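Local coordinates for protein L-threonine dehydrogenase (Flavobacterium frigidimaris, PDB 2YY7) that binds NAD in a Rossmann-type fold related to UDP-galactose 4-epimerase and probably oxidises the side-chain hydroxyl of L-threonine as an L-threonine dehydrogenase, at residues K233-A243 and I283-W294. Sequence-based numbering, arbitrary orientation.
Sequences KIKIHSSYNLA and IDDSQAREDWDW
Y240 and W292 meet edge to face: the indole puts NE1 over the centre of the phenol ring, planes at 86°, while I236 CB lies over the ring's opposite face. L242 CD1 sits over the face of W294, 3.4 Å from the centroid of its five-membered ring, a CH-pi contact, and also touches W292 CH2. With CG anti to the backbone N (chi1 -170°), L242 helps bring that methyl back to the two indoles although its CB starts out away from segment 283-294.

Three hydrogen bonds hold the Y240 hydroxyl: OH donates to D291 OD2 on its anti side (2.7 Å) and accepts from the backbone N of K235 and of I236. A phenylalanine here would probably leave those two amides and the D291 carboxylate without their common partner. At the far end, A243 N reaches D285 OD1 at 2.8 Å from above the carboxylate plane, and W294 NE1 donates to A243 O in the carbonyl plane. R289 NE donates a nearly straight hydrogen bond to D285 OD2 (2.7 Å, 175°), the core of a salt bridge between the two side chains. N241 ND2 donates to D284 O, and a water links N241 O to A288 N.

Helix 286-292 thus packs against the short strand 240-241, which pairs with strand 164-174 of the Rossmann sheet; R169 holds N241 OD1, and A222 of helix 216-228 touches L242 and W294.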
loop_
_atom_site.group_PDB
_atom_site.type_symbol
_atom_site.label_atom_id
_atom_site.label_comp_id
_atom_site.label_asym_id
_atom_site.label_seq_id
_atom_site.Cartn_x
_atom_site.Cartn_y
_atom_site.Cartn_z
ATOM N N LYS A 233 -0.448 -25.865 -1.905
ATOM C CA LYS A 233 -0.544 -25.641 -0.467
ATOM C C LYS A 233 -0.395 -24.170 -0.108
ATOM O O LYS A 233 -0.702 -23.769 1.012
ATOM C CB LYS A 233 0.507 -26.461 0.287
ATOM C CG LYS A 233 0.121 -27.923 0.471
ATOM C CD LYS A 233 1.125 -28.644 1.352
ATOM C CE LYS A 233 0.745 -30.101 1.554
ATOM N NZ LYS A 233 1.781 -30.824 2.353
ATOM N N ILE A 234 0.084 -23.374 -1.059
ATOM C CA ILE A 234 0.252 -21.941 -0.844
ATOM C C ILE A 234 -1.084 -21.302 -1.206
ATOM O O ILE A 234 -1.369 -21.061 -2.374
ATOM C CB ILE A 234 1.364 -21.369 -1.752
ATOM C CG1 ILE A 234 2.665 -22.149 -1.535
ATOM C CG2 ILE A 234 1.568 -19.883 -1.462
ATOM C CD1 ILE A 234 3.165 -22.155 -0.097
ATOM N N LYS A 235 -1.907 -21.034 -0.197
ATOM C CA LYS A 235 -3.226 -20.466 -0.427
ATOM C C LYS A 235 -3.312 -18.948 -0.296
ATOM O O LYS A 235 -4.267 -18.334 -0.772
ATOM C CB LYS A 235 -4.232 -21.136 0.509
ATOM C CG LYS A 235 -4.265 -22.660 0.352
ATOM C CD LYS A 235 -5.343 -23.294 1.209
ATOM C CE LYS A 235 -5.301 -24.813 1.105
ATOM N NZ LYS A 235 -5.424 -25.281 -0.304
ATOM N N ILE A 236 -2.324 -18.346 0.354
ATOM C CA ILE A 236 -2.298 -16.900 0.519
ATOM C C ILE A 236 -1.157 -16.385 -0.357
ATOM O O ILE A 236 -0.011 -16.827 -0.232
ATOM C CB ILE A 236 -2.074 -16.510 1.995
ATOM C CG1 ILE A 236 -3.197 -17.110 2.854
ATOM C CG2 ILE A 236 -2.051 -14.988 2.138
ATOM C CD1 ILE A 236 -3.099 -16.789 4.335
ATOM N N HIS A 237 -1.474 -15.449 -1.245
ATOM C CA HIS A 237 -0.481 -14.935 -2.171
ATOM C C HIS A 237 0.021 -13.518 -1.906
ATOM O O HIS A 237 0.733 -12.929 -2.725
ATOM C CB HIS A 237 -1.036 -15.108 -3.582
ATOM C CG HIS A 237 -1.491 -16.510 -3.853
ATOM N ND1 HIS A 237 -0.611 -17.563 -3.982
ATOM C CD2 HIS A 237 -2.732 -17.050 -3.919
ATOM C CE1 HIS A 237 -1.288 -18.690 -4.115
ATOM N NE2 HIS A 237 -2.577 -18.407 -4.078
ATOM N N SER A 238 -0.349 -12.990 -0.743
ATOM C CA SER A 238 0.106 -11.683 -0.298
ATOM C C SER A 238 1.305 -12.066 0.571
ATOM O O SER A 238 2.438 -12.100 0.092
ATOM C CB SER A 238 -0.987 -10.990 0.529
ATOM O OG SER A 238 -1.534 -11.867 1.503
ATOM N N SER A 239 1.048 -12.379 1.839
ATOM C CA SER A 239 2.104 -12.817 2.753
ATOM C C SER A 239 1.465 -13.476 3.971
ATOM O O SER A 239 0.407 -13.045 4.438
ATOM C CB SER A 239 2.981 -11.645 3.197
ATOM O OG SER A 239 4.140 -12.110 3.882
ATOM N N TYR A 240 2.111 -14.524 4.474
ATOM C CA TYR A 240 1.617 -15.268 5.629
ATOM C C TYR A 240 2.042 -14.696 6.970
ATOM O O TYR A 240 3.196 -14.299 7.146
ATOM C CB TYR A 240 2.123 -16.716 5.579
ATOM C CG TYR A 240 1.319 -17.662 4.723
ATOM C CD1 TYR A 240 0.223 -18.346 5.250
ATOM C CD2 TYR A 240 1.666 -17.895 3.395
ATOM C CE1 TYR A 240 -0.507 -19.247 4.471
ATOM C CE2 TYR A 240 0.944 -18.792 2.609
ATOM C CZ TYR A 240 -0.138 -19.463 3.156
ATOM O OH TYR A 240 -0.843 -20.358 2.389
ATOM N N ASN A 241 1.107 -14.644 7.912
ATOM C CA ASN A 241 1.442 -14.213 9.259
ATOM C C ASN A 241 2.359 -15.361 9.701
ATOM O O ASN A 241 2.169 -16.502 9.275
ATOM C CB ASN A 241 0.193 -14.175 10.150
ATOM C CG ASN A 241 -0.371 -12.769 10.325
ATOM O OD1 ASN A 241 0.106 -11.810 9.721
ATOM N ND2 ASN A 241 -1.395 -12.648 11.157
ATOM N N LEU A 242 3.353 -15.065 10.527
ATOM C CA LEU A 242 4.282 -16.085 11.002
ATOM C C LEU A 242 4.639 -15.760 12.450
ATOM O O LEU A 242 5.037 -14.640 12.758
ATOM C CB LEU A 242 5.553 -16.089 10.144
ATOM C CG LEU A 242 6.515 -17.258 10.373
ATOM C CD1 LEU A 242 6.001 -18.490 9.634
ATOM C CD2 LEU A 242 7.907 -16.895 9.869
ATOM N N ALA A 243 4.504 -16.732 13.340
ATOM C CA ALA A 243 4.795 -16.476 14.743
ATOM C C ALA A 243 5.579 -17.575 15.438
ATOM O O ALA A 243 5.632 -18.716 14.976
ATOM C CB ALA A 243 3.495 -16.223 15.493
ATOM N N ILE A 283 1.195 -12.380 17.330
ATOM C CA ILE A 283 0.600 -12.700 16.030
ATOM C C ILE A 283 -0.063 -14.081 15.920
ATOM O O ILE A 283 0.462 -15.067 16.433
ATOM C CB ILE A 283 1.693 -12.617 14.921
ATOM C CG1 ILE A 283 2.315 -11.217 14.892
ATOM C CG2 ILE A 283 1.109 -13.003 13.564
ATOM C CD1 ILE A 283 1.385 -10.126 14.425
ATOM N N ASP A 284 -1.207 -14.143 15.239
ATOM C CA ASP A 284 -1.907 -15.414 15.021
ATOM C C ASP A 284 -1.507 -15.937 13.640
ATOM O O ASP A 284 -1.935 -15.397 12.622
ATOM C CB ASP A 284 -3.429 -15.221 15.069
ATOM C CG ASP A 284 -4.197 -16.510 14.778
ATOM O OD1 ASP A 284 -5.446 -16.480 14.808
ATOM O OD2 ASP A 284 -3.561 -17.553 14.516
ATOM N N ASP A 285 -0.691 -16.989 13.605
ATOM C CA ASP A 285 -0.234 -17.545 12.337
ATOM C C ASP A 285 -0.872 -18.887 11.984
ATOM O O ASP A 285 -0.215 -19.742 11.387
ATOM C CB ASP A 285 1.284 -17.713 12.361
ATOM C CG ASP A 285 1.744 -18.709 13.413
ATOM O OD1 ASP A 285 2.951 -19.013 13.445
ATOM O OD2 ASP A 285 0.904 -19.185 14.210
ATOM N N SER A 286 -2.145 -19.062 12.332
ATOM C CA SER A 286 -2.856 -20.314 12.057
ATOM C C SER A 286 -2.911 -20.740 10.586
ATOM O O SER A 286 -2.815 -21.933 10.286
ATOM C CB SER A 286 -4.282 -20.242 12.611
ATOM O OG SER A 286 -4.268 -20.200 14.029
ATOM N N GLN A 287 -3.073 -19.788 9.669
ATOM C CA GLN A 287 -3.130 -20.142 8.251
ATOM C C GLN A 287 -1.820 -20.773 7.778
ATOM O O GLN A 287 -1.823 -21.701 6.966
ATOM C CB GLN A 287 -3.451 -18.919 7.383
ATOM C CG GLN A 287 -4.925 -18.513 7.347
ATOM C CD GLN A 287 -5.358 -17.689 8.552
ATOM O OE1 GLN A 287 -6.490 -17.202 8.609
ATOM N NE2 GLN A 287 -4.461 -17.530 9.518
ATOM N N ALA A 288 -0.698 -20.271 8.284
ATOM C CA ALA A 288 0.602 -20.815 7.900
ATOM C C ALA A 288 0.746 -22.252 8.397
ATOM O O ALA A 288 1.195 -23.138 7.664
ATOM C CB ALA A 288 1.721 -19.951 8.470
ATOM N N ARG A 289 0.365 -22.480 9.648
ATOM C CA ARG A 289 0.463 -23.813 10.234
ATOM C C ARG A 289 -0.489 -24.788 9.543
ATOM O O ARG A 289 -0.152 -25.952 9.333
ATOM C CB ARG A 289 0.170 -23.743 11.740
ATOM C CG ARG A 289 1.076 -22.751 12.472
ATOM C CD ARG A 289 0.896 -22.754 13.991
ATOM N NE ARG A 289 1.741 -21.728 14.600
ATOM C CZ ARG A 289 2.822 -21.958 15.342
ATOM N NH1 ARG A 289 3.220 -23.197 15.605
ATOM N NH2 ARG A 289 3.533 -20.935 15.793
ATOM N N GLU A 290 -1.668 -24.300 9.170
ATOM C CA GLU A 290 -2.669 -25.132 8.508
ATOM C C GLU A 290 -2.353 -25.404 7.034
ATOM O O GLU A 290 -2.456 -26.544 6.575
ATOM C CB GLU A 290 -4.049 -24.472 8.635
ATOM C CG GLU A 290 -5.140 -25.080 7.765
ATOM C CD GLU A 290 -6.472 -24.354 7.908
ATOM O OE1 GLU A 290 -7.419 -24.686 7.163
ATOM O OE2 GLU A 290 -6.573 -23.450 8.765
ATOM N N ASP A 291 -1.961 -24.367 6.299
ATOM C CA ASP A 291 -1.661 -24.513 4.872
ATOM C C ASP A 291 -0.393 -25.283 4.522
ATOM O O ASP A 291 -0.421 -26.159 3.654
ATOM C CB ASP A 291 -1.601 -23.142 4.194
ATOM C CG ASP A 291 -2.937 -22.420 4.213
ATOM O OD1 ASP A 291 -3.960 -23.056 4.553
ATOM O OD2 ASP A 291 -2.961 -21.216 3.877
ATOM N N TRP A 292 0.724 -24.955 5.165
ATOM C CA TRP A 292 1.962 -25.660 4.859
ATOM C C TRP A 292 2.701 -26.239 6.061
ATOM O O TRP A 292 3.913 -26.448 6.013
ATOM C CB TRP A 292 2.905 -24.770 4.030
ATOM C CG TRP A 292 3.034 -23.352 4.497
ATOM C CD1 TRP A 292 2.191 -22.312 4.214
ATOM C CD2 TRP A 292 4.096 -22.803 5.287
ATOM N NE1 TRP A 292 2.667 -21.148 4.775
ATOM C CE2 TRP A 292 3.835 -21.422 5.439
ATOM C CE3 TRP A 292 5.246 -23.344 5.879
ATOM C CZ2 TRP A 292 4.683 -20.572 6.160
ATOM C CZ3 TRP A 292 6.090 -22.499 6.596
ATOM C CH2 TRP A 292 5.803 -21.128 6.728
ATOM N N ASP A 293 1.960 -26.508 7.130
ATOM C CA ASP A 293 2.517 -27.112 8.337
ATOM C C ASP A 293 3.608 -26.347 9.069
ATOM O O ASP A 293 4.557 -26.950 9.569
ATOM C CB ASP A 293 3.040 -28.512 8.019
ATOM C CG ASP A 293 1.930 -29.490 7.708
ATOM O OD1 ASP A 293 1.046 -29.667 8.573
ATOM O OD2 ASP A 293 1.945 -30.080 6.604
ATOM N N TRP A 294 3.486 -25.027 9.142
ATOM C CA TRP A 294 4.483 -24.248 9.861
ATOM C C TRP A 294 4.441 -24.605 11.344
ATOM O O TRP A 294 3.368 -24.773 11.916
ATOM C CB TRP A 294 4.218 -22.748 9.712
ATOM C CG TRP A 294 4.967 -21.916 10.727
ATOM C CD1 TRP A 294 4.434 -21.009 11.596
ATOM C CD2 TRP A 294 6.380 -21.929 10.980
ATOM N NE1 TRP A 294 5.422 -20.456 12.373
ATOM C CE2 TRP A 294 6.627 -21.001 12.019
ATOM C CE3 TRP A 294 7.461 -22.635 10.432
ATOM C CZ2 TRP A 294 7.911 -20.759 12.522
ATOM C CZ3 TRP A 294 8.740 -22.393 10.934
ATOM C CH2 TRP A 294 8.952 -21.462 11.970
HETATM O O HOH W 1 -0.637 -17.293 8.884
#